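Local coordinates for protein beta-glucuronidase (uncultured Clostridium sp., PDB 6U7J) that hydrolyses beta-glucuronides, releasing glucuronic acid, and as a gut microbial enzyme of glycoside hydrolase family 2 probably contributes to reactivating conjugated estrogens, at residues Phe83-Leu88 with Glu130-Gly135; Ile107-Lys112 with Ala126-Met131. One frame throughout, in Å; residues are numbered along the deposited sequence.

Contact 1: Phe83-Leu88 with Glu130-Gly135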
ATOM      1  N   PHE B  83       7.080  -0.298  44.975  1.00 35.06           N
ATOM      2  CA  PHE B  83       5.834   0.358  45.351  1.00 35.19           C
ATOM      3  C   PHE B  83       5.862   0.724  46.829  1.00 34.88           C
ATOM      4  O   PHE B  83       6.658   0.200  47.611  1.00 37.88           O
ATOM      5  CB  PHE B  83       4.591  -0.496  45.013  1.00 31.35           C
ATOM      6  CG  PHE B  83       4.396  -1.712  45.883  1.00 39.39           C
ATOM      7  CD1 PHE B  83       4.945  -2.932  45.528  1.00 34.64           C
ATOM      8  CD2 PHE B  83       3.603  -1.652  47.029  1.00 36.92           C
ATOM      9  CE1 PHE B  83       4.732  -4.055  46.307  1.00 33.78           C
ATOM     10  CE2 PHE B  83       3.404  -2.770  47.812  1.00 35.65           C
ATOM     11  CZ  PHE B  83       3.959  -3.975  47.444  1.00 33.96           C
ATOM     12  N   ALA B  84       4.982   1.644  47.202  1.00 37.10           N
ATOM     13  CA  ALA B  84       4.944   2.188  48.552  1.00 39.92           C
ATOM     14  C   ALA B  84       3.619   1.862  49.220  1.00 38.96           C
ATOM     15  O   ALA B  84       2.559   1.939  48.585  1.00 39.14           O
ATOM     16  CB  ALA B  84       5.150   3.702  48.534  1.00 33.58           C
ATOM     17  N   VAL B  85       3.677   1.476  50.490  1.00 38.11           N
ATOM     18  CA  VAL B  85       2.497   1.420  51.349  1.00 36.18           C
ATOM     19  C   VAL B  85       2.473   2.699  52.179  1.00 38.67           C
ATOM     20  O   VAL B  85       3.429   2.949  52.934  1.00 40.00           O
ATOM     21  CB  VAL B  85       2.487   0.172  52.253  1.00 40.72           C
ATOM     22  CG1 VAL B  85       1.165   0.098  53.036  1.00 38.97           C
ATOM     23  CG2 VAL B  85       2.665  -1.097  51.440  1.00 38.27           C
ATOM     24  N   PRO B  86       1.439   3.524  52.064  1.00 36.60           N
ATOM     25  CA  PRO B  86       1.374   4.737  52.877  1.00 39.69           C
ATOM     26  C   PRO B  86       1.199   4.407  54.360  1.00 43.38           C
ATOM     27  O   PRO B  86       0.660   3.355  54.720  1.00 37.15           O
ATOM     28  CB  PRO B  86       0.138   5.475  52.331  1.00 38.78           C
ATOM     29  CG  PRO B  86      -0.306   4.699  51.103  1.00 40.30           C
ATOM     30  CD  PRO B  86       0.218   3.313  51.271  1.00 36.94           C
ATOM     31  N   ARG B  87       1.690   5.318  55.214  1.00 40.05           N
ATOM     32  CA  ARG B  87       1.360   5.271  56.632  1.00 44.25           C
ATOM     33  C   ARG B  87      -0.146   5.194  56.836  1.00 42.73           C
ATOM     34  O   ARG B  87      -0.630   4.418  57.666  1.00 44.08           O
ATOM     35  CB  ARG B  87       1.906   6.506  57.352  1.00 44.46           C
ATOM     36  CG  ARG B  87       3.326   6.368  57.843  1.00 52.12           C
ATOM     37  CD  ARG B  87       3.726   7.518  58.747  1.00 45.06           C
ATOM     38  NE  ARG B  87       3.511   8.803  58.103  1.00 45.91           N
ATOM     39  CZ  ARG B  87       4.491   9.591  57.678  1.00 46.96           C
ATOM     40  NH1 ARG B  87       5.761   9.223  57.834  1.00 38.98           N
ATOM     41  NH2 ARG B  87       4.197  10.750  57.104  1.00 44.71           N
ATOM     42  N   LEU B  88      -0.904   5.966  56.059  1.00 43.89           N
ATOM     43  CA  LEU B  88      -2.348   6.062  56.243  1.00 46.02           C
ATOM     44  C   LEU B  88      -3.099   4.765  55.954  1.00 41.96           C
ATOM     45  O   LEU B  88      -4.301   4.701  56.223  1.00 47.93           O
ATOM     46  CB  LEU B  88      -2.878   7.200  55.381  1.00 45.92           C
ATOM     47  CG  LEU B  88      -2.200   8.508  55.807  1.00 44.11           C
ATOM     48  CD1 LEU B  88      -2.540   9.650  54.893  1.00 43.35           C
ATOM     49  CD2 LEU B  88      -2.585   8.843  57.244  1.00 51.50           C
ATOM     50  N   GLU B 130       0.201  -8.798  56.029  1.00 38.43           N
ATOM     51  CA  GLU B 130       1.218  -9.062  57.036  1.00 49.34           C
ATOM     52  C   GLU B 130       2.625  -9.136  56.455  1.00 52.27           C
ATOM     53  O   GLU B 130       3.573  -9.416  57.196  1.00 53.84           O
ATOM     54  CB  GLU B 130       0.887 -10.348  57.800  1.00 48.80           C
ATOM     55  CG  GLU B 130      -0.437 -10.310  58.603  1.00 53.34           C
ATOM     56  CD  GLU B 130      -0.586  -9.093  59.544  1.00 57.51           C
ATOM     57  OE1 GLU B 130       0.420  -8.634  60.140  1.00 59.05           O
ATOM     58  OE2 GLU B 130      -1.732  -8.600  59.699  1.00 62.63           O
ATOM     59  N   MET B 131       2.798  -8.878  55.163  1.00 44.81           N
ATOM     60  CA  MET B 131       4.108  -9.055  54.558  1.00 45.25           C
ATOM     61  C   MET B 131       4.709  -7.791  53.972  1.00 47.15           C
ATOM     62  O   MET B 131       5.937  -7.716  53.840  1.00 45.14           O
ATOM     63  CB  MET B 131       4.041 -10.116  53.463  1.00 52.42           C
ATOM     64  CG  MET B 131       3.114 -11.255  53.808  1.00 54.00           C
ATOM     65  SD  MET B 131       3.230 -12.506  52.528  1.00 71.68           S
ATOM     66  CE  MET B 131       1.520 -12.690  52.066  1.00 52.16           C
ATOM     67  N   ALA B 132       3.895  -6.814  53.587  1.00 42.98           N
ATOM     68  CA  ALA B 132       4.438  -5.604  52.995  1.00 45.88           C
ATOM     69  C   ALA B 132       4.872  -4.644  54.092  1.00 44.12           C
ATOM     70  O   ALA B 132       4.225  -4.540  55.138  1.00 53.00           O
ATOM     71  CB  ALA B 132       3.407  -4.943  52.081  1.00 43.45           C
ATOM     72  N   ASN B 133       5.982  -3.961  53.864  1.00 41.46           N
ATOM     73  CA  ASN B 133       6.437  -2.941  54.793  1.00 43.61           C
ATOM     74  C   ASN B 133       5.750  -1.620  54.495  1.00 44.06           C
ATOM     75  O   ASN B 133       5.361  -1.336  53.357  1.00 40.53           O
ATOM     76  CB  ASN B 133       7.954  -2.728  54.709  1.00 42.46           C
ATOM     77  CG  ASN B 133       8.698  -3.976  54.317  1.00 49.03           C
ATOM     78  OD1 ASN B 133       8.541  -5.030  54.938  1.00 52.84           O
ATOM     79  ND2 ASN B 133       9.529  -3.867  53.278  1.00 54.69           N
ATOM     80  N   GLU B 134       5.631  -0.798  55.531  1.00 41.98           N
ATOM     81  CA  GLU B 134       5.340   0.611  55.325  1.00 42.45           C
ATOM     82  C   GLU B 134       6.452   1.241  54.495  1.00 41.67           C
ATOM     83  O   GLU B 134       7.633   0.936  54.670  1.00 42.01           O
ATOM     84  CB  GLU B 134       5.205   1.322  56.671  1.00 45.33           C
ATOM     85  CG  GLU B 134       4.754   2.765  56.577  1.00 46.48           C
ATOM     86  CD  GLU B 134       4.652   3.420  57.946  1.00 52.20           C
ATOM     87  OE1 GLU B 134       3.691   3.111  58.689  1.00 48.52           O
ATOM     88  OE2 GLU B 134       5.534   4.246  58.274  1.00 53.39           O
ATOM     89  N   GLY B 135       6.074   2.113  53.574  1.00 40.84           N
ATOM     90  CA  GLY B 135       7.065   2.648  52.666  1.00 40.14           C
ATOM     91  C   GLY B 135       7.411   1.684  51.549  1.00 39.01           C
ATOM     92  O   GLY B 135       6.553   0.938  51.070  1.00 36.39           O
TER
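Val85 and Gly135 form an antiparallel hydrogen-bonded pair, where strand 76-85 ends and strand 135-144 begins in the sugar-binding domain of this family 2 glycosidase. Val85 N gives its hydrogen to Gly135 O at 3.0 Å. Gly135 N answers to Val85 O at 2.8 Å, and both bonds are close to straight. Gly135 O is also approached by Ala84 CA at 3.2 Å, a CA-H...O contact beside the true bond. Gly135 has a positive phi of 79°, and with its psi a CB would run into the carbonyl oxygen of Glu134.

Beyond the pair, the loop runs past the Val85 side chain. With CG1 anti to the backbone N (chi1 -175°), Val85 turns CG2 to the loop. CG2 rests 3.3 Å from Asn133 O and 4.0 Å from Ala132 CB. Asn133 O itself is bonded to Asn137 ND2.

On the outer side, the extended side chain of Glu134 lies against the aliphatic part of Arg87. Glu134 OE2 is 3.1 Å from Arg87 CG, while Arg87 NE stands 5.0 Å from Glu134 OE2. The guanidinium and carboxylate planes are 88° apart. Arg87 NH2 is instead bonded to Gln273 O of the second subunit.

The two segments are thus held by backbone bonds. The carboxylate meets arginine methylenes, and any attraction between the two charges is probably a modest one through space, since the guanidinium serves the subunit interface.

Contact 2: Ile107-Lys112 with Ala126-Met131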
ATOM      1  N   ILE B 107       5.045 -14.621  41.713  1.00 30.60           N
ATOM      2  CA  ILE B 107       5.078 -13.286  42.301  1.00 30.96           C
ATOM      3  C   ILE B 107       5.978 -13.318  43.530  1.00 37.27           C
ATOM      4  O   ILE B 107       5.767 -14.141  44.432  1.00 35.88           O
ATOM      5  CB  ILE B 107       3.666 -12.824  42.699  1.00 27.80           C
ATOM      6  CG1 ILE B 107       2.676 -12.957  41.540  1.00 34.04           C
ATOM      7  CG2 ILE B 107       3.716 -11.416  43.300  1.00 29.90           C
ATOM      8  CD1 ILE B 107       3.182 -12.472  40.205  1.00 33.42           C
ATOM      9  N   TYR B 108       6.964 -12.418  43.580  1.00 31.86           N
ATOM     10  CA  TYR B 108       7.850 -12.277  44.727  1.00 30.16           C
ATOM     11  C   TYR B 108       7.678 -10.888  45.317  1.00 36.08           C
ATOM     12  O   TYR B 108       7.514  -9.910  44.577  1.00 31.44           O
ATOM     13  CB  TYR B 108       9.330 -12.480  44.356  1.00 35.54           C
ATOM     14  CG  TYR B 108       9.653 -13.796  43.673  1.00 36.02           C
ATOM     15  CD1 TYR B 108       9.495 -13.946  42.297  1.00 34.16           C
ATOM     16  CD2 TYR B 108      10.133 -14.884  44.404  1.00 37.84           C
ATOM     17  CE1 TYR B 108       9.806 -15.145  41.673  1.00 36.36           C
ATOM     18  CE2 TYR B 108      10.441 -16.077  43.793  1.00 36.04           C
ATOM     19  CZ  TYR B 108      10.279 -16.202  42.421  1.00 37.48           C
ATOM     20  OH  TYR B 108      10.578 -17.393  41.801  1.00 38.13           O
ATOM     21  N   LEU B 109       7.695 -10.811  46.649  1.00 31.75           N
ATOM     22  CA  LEU B 109       7.605  -9.549  47.371  1.00 36.27           C
ATOM     23  C   LEU B 109       8.795  -9.453  48.310  1.00 36.56           C
ATOM     24  O   LEU B 109       8.956 -10.296  49.200  1.00 36.77           O
ATOM     25  CB  LEU B 109       6.292  -9.442  48.151  1.00 34.07           C
ATOM     26  CG  LEU B 109       6.170  -8.258  49.109  1.00 41.27           C
ATOM     27  CD1 LEU B 109       6.216  -6.954  48.337  1.00 38.46           C
ATOM     28  CD2 LEU B 109       4.883  -8.331  49.957  1.00 38.86           C
ATOM     29  N   ASN B 110       9.625  -8.429  48.111  1.00 33.80           N
ATOM     30  CA  ASN B 110      10.839  -8.238  48.896  1.00 38.62           C
ATOM     31  C   ASN B 110      11.701  -9.500  48.892  1.00 42.87           C
ATOM     32  O   ASN B 110      12.296  -9.881  49.900  1.00 38.31           O
ATOM     33  CB  ASN B 110      10.492  -7.790  50.317  1.00 38.04           C
ATOM     34  CG  ASN B 110       9.785  -6.451  50.323  1.00 36.29           C
ATOM     35  OD1 ASN B 110      10.192  -5.531  49.615  1.00 37.36           O
ATOM     36  ND2 ASN B 110       8.699  -6.344  51.081  1.00 35.01           N
ATOM     37  N   GLY B 111      11.770 -10.158  47.732  1.00 39.55           N
ATOM     38  CA  GLY B 111      12.596 -11.333  47.568  1.00 35.23           C
ATOM     39  C   GLY B 111      11.956 -12.642  47.972  1.00 37.98           C
ATOM     40  O   GLY B 111      12.610 -13.683  47.853  1.00 38.92           O
ATOM     41  N   LYS B 112      10.697 -12.644  48.413  1.00 34.97           N
ATOM     42  CA  LYS B 112      10.043 -13.860  48.878  1.00 37.95           C
ATOM     43  C   LYS B 112       8.846 -14.182  48.001  1.00 37.44           C
ATOM     44  O   LYS B 112       7.976 -13.335  47.800  1.00 36.12           O
ATOM     45  CB  LYS B 112       9.581 -13.728  50.335  1.00 39.37           C
ATOM     46  CG  LYS B 112      10.620 -13.125  51.285  1.00 42.22           C
ATOM     47  CD  LYS B 112       9.963 -12.832  52.639  1.00 55.61           C
ATOM     48  CE  LYS B 112       9.499 -11.362  52.757  1.00 56.02           C
ATOM     49  NZ  LYS B 112       8.174 -11.045  52.084  1.00 59.80           N
ATOM     50  N   ALA B 126      -3.162 -11.527  45.901  1.00 34.07           N
ATOM     51  CA  ALA B 126      -2.457 -12.005  47.083  1.00 34.23           C
ATOM     52  C   ALA B 126      -2.706 -11.020  48.210  1.00 36.66           C
ATOM     53  O   ALA B 126      -2.547  -9.812  48.016  1.00 36.58           O
ATOM     54  CB  ALA B 126      -0.950 -12.137  46.831  1.00 32.49           C
ATOM     55  N   ASP B 127      -3.122 -11.530  49.369  1.00 33.38           N
ATOM     56  CA  ASP B 127      -3.234 -10.709  50.568  1.00 36.27           C
ATOM     57  C   ASP B 127      -1.827 -10.479  51.102  1.00 36.55           C
ATOM     58  O   ASP B 127      -1.152 -11.435  51.482  1.00 41.36           O
ATOM     59  CB  ASP B 127      -4.119 -11.417  51.602  1.00 42.12           C
ATOM     60  CG  ASP B 127      -4.432 -10.549  52.819  1.00 42.98           C
ATOM     61  OD1 ASP B 127      -3.498 -10.043  53.470  1.00 45.26           O
ATOM     62  OD2 ASP B 127      -5.622 -10.377  53.145  1.00 50.84           O
ATOM     63  N   VAL B 128      -1.365  -9.233  51.102  1.00 36.29           N
ATOM     64  CA  VAL B 128      -0.026  -8.922  51.590  1.00 40.80           C
ATOM     65  C   VAL B 128      -0.071  -8.127  52.894  1.00 38.44           C
ATOM     66  O   VAL B 128       0.904  -7.460  53.244  1.00 36.88           O
ATOM     67  CB  VAL B 128       0.797  -8.168  50.533  1.00 39.28           C
ATOM     68  CG1 VAL B 128       0.972  -9.017  49.294  1.00 39.16           C
ATOM     69  CG2 VAL B 128       0.136  -6.834  50.217  1.00 34.62           C
ATOM     70  N   THR B 129      -1.195  -8.180  53.611  1.00 36.74           N
ATOM     71  CA  THR B 129      -1.369  -7.374  54.820  1.00 40.74           C
ATOM     72  C   THR B 129      -0.226  -7.562  55.810  1.00 40.96           C
ATOM     73  O   THR B 129       0.270  -6.590  56.383  1.00 43.39           O
ATOM     74  CB  THR B 129      -2.693  -7.725  55.499  1.00 43.56           C
ATOM     75  OG1 THR B 129      -3.740  -7.763  54.518  1.00 38.74           O
ATOM     76  CG2 THR B 129      -3.020  -6.703  56.576  1.00 45.33           C
ATOM     77  N   GLU B 130       0.201  -8.798  56.029  1.00 38.43           N
ATOM     78  CA  GLU B 130       1.218  -9.062  57.036  1.00 49.34           C
ATOM     79  C   GLU B 130       2.625  -9.136  56.455  1.00 52.27           C
ATOM     80  O   GLU B 130       3.573  -9.416  57.196  1.00 53.84           O
ATOM     81  CB  GLU B 130       0.887 -10.348  57.800  1.00 48.80           C
ATOM     82  CG  GLU B 130      -0.437 -10.310  58.603  1.00 53.34           C
ATOM     83  CD  GLU B 130      -0.586  -9.093  59.544  1.00 57.51           C
ATOM     84  OE1 GLU B 130       0.420  -8.634  60.140  1.00 59.05           O
ATOM     85  OE2 GLU B 130      -1.732  -8.600  59.699  1.00 62.63           O
ATOM     86  N   MET B 131       2.798  -8.878  55.163  1.00 44.81           N
ATOM     87  CA  MET B 131       4.108  -9.055  54.558  1.00 45.25           C
ATOM     88  C   MET B 131       4.709  -7.791  53.972  1.00 47.15           C
ATOM     89  O   MET B 131       5.937  -7.716  53.840  1.00 45.14           O
ATOM     90  CB  MET B 131       4.041 -10.116  53.463  1.00 52.42           C
ATOM     91  CG  MET B 131       3.114 -11.255  53.808  1.00 54.00           C
ATOM     92  SD  MET B 131       3.230 -12.506  52.528  1.00 71.68           S
ATOM     93  CE  MET B 131       1.520 -12.690  52.066  1.00 52.16           C
TER
HETATM   94  O   HOH W   1       8.051  -8.697  52.837  1.00 45.17           O
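A chi1 of 171° swings the Leu109 side chain away from its own backbone N, and chi2 of 63° then carries CD2 out to segment 126-131. There CD2 meets Val128 CG1 at 4.0 Å and Met131 CB, also at 4.0 Å. Val128 has chi1 near -61°, which sets CG1 anti to the carbonyl carbon and facing the leucine. Met131 offers its CB to Leu109, while the rest of its chain leads away and packs on Ile114 of strand 112-118. A single methyl group therefore touches two residues of the opposite segment.

The polar link runs through a water. The water accepts from Asn110 ND2 at a sound 3.0 Å. Its legs to Met131 O and Lys112 NZ are modelled improbably short, so the bridge is plausible but its geometry is doubtful. Lys112 NZ also curls back over its own turn and bonds to Leu109 O at 3.1 Å. It sits above that carbonyl plane, and Lys112 N reaches the same oxygen from the opposite face. Two donors therefore grip Leu109 O. Asn110 is fixed mainly from outside the contact: its OD1 accepts from Arg138 N, and its ND2 also bonds to Asn137 OD1.

Segment 126-131 has its own bracing. Asp127 OD1 accepts from Thr129 N at 3.0 Å. The bond from Met131 N to Val128 O bends the chain further.

Residues 109-112 form a type I' beta turn, the tight link of a beta hairpin, here between strands 104-109 and 112-118. The bond from Thr129 N to Asp127 OD1 makes an Asx turn just after strand 124-127. The contact joins hairpin and loop within the sugar-binding domain.

Overall arrangement
Both contacts lie in the sugar-binding domain, on the same side of the chain's centre, with centres about 11 Å apart. The loop between strands 124-127 and 135-144 supplies one side of both: Val128 and Met131 in contact 2, Ala132 to Gly135 in contact 1. Contact 1 is direct strand pairing, its Val85-Gly135 pair buried and Glu134 exposed, and its outer edge reaches a second subunit. Contact 2 lies within one chain and joins its segments by apolar contact and a plausible bridging water; Leu109 and Val128 are buried, Lys112 exposed. Their apolar sides meet where Phe83 CE1 packs 3.8 Å from Leu109 CD1. Asn137, near the start of strand 135-144, serves both contacts.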